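Local coordinates for B-cell lymphoma 3 protein (Homo sapiens, PDB 1K1A) that binds p50 and p52 homodimers of NF-kappa-B and regulates transcription of NF-kappa-B target genes, at residues 127-132 and 163-168. Sequence-based numbering, arbitrary orientation.
Sequences ECQETV and LSMVQL
Met165 reaches out from helix 163-171 and fits its thioether end between Glu127, Gln129 and Val132. The contact is apolar in the main, and no hydrogen bond crosses it. The methionine chain starts beside its own backbone N (chi1 -74°). It bends at chi2 (-59°), which brings the sulfur to the facing segment, and turns once more at chi3 to place CE. Met165 SD lies 3.9 Å from Val132 CG2. Beyond it, Met165 CE meets Gln129 CG at 3.3 Å, shorter than an ordinary contact between carbons. Met165 CE also lies 3.6 Å from Glu127 O. Nearer the helix, Met165 CG sits 3.9 Å from Glu127 CA.

Leu168, one turn further along, makes the second apolar patch. Leu168 CD2 does the touching and lies 3.9 Å from Val132 CG1. Leu168 CD2 is also 3.8 Å from Gln129 O. Val132 therefore gives one methyl to each partner. It also touches Leu120, Ala123 and Val124 of helix 119-126 in its own repeat. Shortening Met165 to an alanine is likely to open a gap between the helices and leave Val132 CG2 and Gln129 CG without their sulfur and methyl neighbours.

At the exposed margin, the extended Gln129 side chain carries its amide to Ser164, where Gln129 NE2 is 3.8 Å from Ser164 CB.

Glu127 ends helix 119-126 in a Schellman motif with positive phi (61°), and Cys128 is the N-cap of helix 129-137. This short turn joins the two antiparallel helices of ANK 4. The contact thus pairs the second helices of ANK 4 and ANK 5, the side-by-side stacking of successive repeats that builds an ankyrin repeat domain.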
# COMPACT_ATOMS: atom_id res chain seq x y z
N GLU A 127 -3.63 8.11 1.15
CA GLU A 127 -3.16 9.07 2.14
C GLU A 127 -3.64 8.77 3.55
O GLU A 127 -3.72 9.66 4.40
CB GLU A 127 -3.54 10.49 1.74
CG GLU A 127 -3.06 10.87 0.35
CD GLU A 127 -3.68 12.14 -0.15
OE1 GLU A 127 -4.82 12.45 0.28
OE2 GLU A 127 -3.04 12.83 -0.96
N CYS A 128 -3.96 7.51 3.81
CA CYS A 128 -4.35 7.08 5.14
C CYS A 128 -3.09 6.92 5.99
O CYS A 128 -2.29 6.01 5.77
CB CYS A 128 -5.13 5.77 5.08
SG CYS A 128 -5.63 5.13 6.70
N GLN A 129 -2.91 7.82 6.95
CA GLN A 129 -1.72 7.82 7.76
C GLN A 129 -1.60 6.57 8.62
O GLN A 129 -0.49 6.09 8.88
CB GLN A 129 -1.68 9.08 8.64
CG GLN A 129 -1.71 10.37 7.81
CD GLN A 129 -1.95 11.61 8.63
OE1 GLN A 129 -1.65 11.63 9.82
NE2 GLN A 129 -2.48 12.65 8.00
N GLU A 130 -2.74 6.02 9.03
CA GLU A 130 -2.75 4.87 9.93
C GLU A 130 -2.24 3.58 9.27
O GLU A 130 -1.48 2.82 9.88
CB GLU A 130 -4.16 4.66 10.50
CG GLU A 130 -4.63 5.76 11.44
CD GLU A 130 -4.90 7.08 10.73
OE1 GLU A 130 -5.44 7.07 9.61
OE2 GLU A 130 -4.58 8.13 11.31
N THR A 131 -2.65 3.33 8.03
CA THR A 131 -2.20 2.14 7.31
C THR A 131 -0.74 2.29 6.88
O THR A 131 0.03 1.33 6.96
CB THR A 131 -3.10 1.85 6.10
OG1 THR A 131 -3.18 3.01 5.26
CG2 THR A 131 -4.54 1.63 6.55
N VAL A 132 -0.35 3.49 6.45
CA VAL A 132 1.04 3.71 6.08
C VAL A 132 1.94 3.42 7.27
O VAL A 132 2.90 2.65 7.16
CB VAL A 132 1.28 5.15 5.53
CG1 VAL A 132 2.76 5.42 5.34
CG2 VAL A 132 0.53 5.35 4.22
N LEU A 163 1.40 16.92 1.63
CA LEU A 163 2.42 17.28 2.59
C LEU A 163 2.45 16.32 3.79
O LEU A 163 3.50 16.03 4.33
CB LEU A 163 2.22 18.72 3.08
CG LEU A 163 3.27 19.24 4.05
CD1 LEU A 163 4.67 19.17 3.45
CD2 LEU A 163 2.94 20.67 4.46
N SER A 164 1.28 15.85 4.21
CA SER A 164 1.22 14.88 5.30
C SER A 164 2.02 13.61 4.96
O SER A 164 2.86 13.17 5.75
CB SER A 164 -0.23 14.54 5.65
OG SER A 164 -0.89 15.67 6.20
N MET A 165 1.75 13.02 3.80
CA MET A 165 2.44 11.78 3.41
C MET A 165 3.94 12.01 3.22
O MET A 165 4.76 11.15 3.57
CB MET A 165 1.84 11.18 2.14
CG MET A 165 0.50 10.51 2.32
SD MET A 165 0.52 9.14 3.54
CE MET A 165 -0.20 9.92 4.91
N VAL A 166 4.30 13.15 2.65
CA VAL A 166 5.69 13.51 2.46
C VAL A 166 6.38 13.59 3.81
O VAL A 166 7.44 13.01 4.00
CB VAL A 166 5.85 14.83 1.67
CG1 VAL A 166 7.28 15.35 1.77
CG2 VAL A 166 5.45 14.62 0.18
N GLN A 167 5.76 14.28 4.76
CA GLN A 167 6.33 14.38 6.10
C GLN A 167 6.43 13.02 6.80
O GLN A 167 7.43 12.70 7.43
CB GLN A 167 5.55 15.40 6.94
CG GLN A 167 5.80 16.86 6.49
CD GLN A 167 5.05 17.90 7.32
OE1 GLN A 167 4.12 17.57 8.07
NE2 GLN A 167 5.44 19.17 7.18
N LEU A 168 5.39 12.21 6.66
CA LEU A 168 5.34 10.89 7.29
C LEU A 168 6.43 9.96 6.75
O LEU A 168 7.11 9.28 7.51
CB LEU A 168 3.95 10.26 7.13
CG LEU A 168 3.70 8.95 7.86
CD1 LEU A 168 4.06 9.07 9.35
CD2 LEU A 168 2.25 8.50 7.70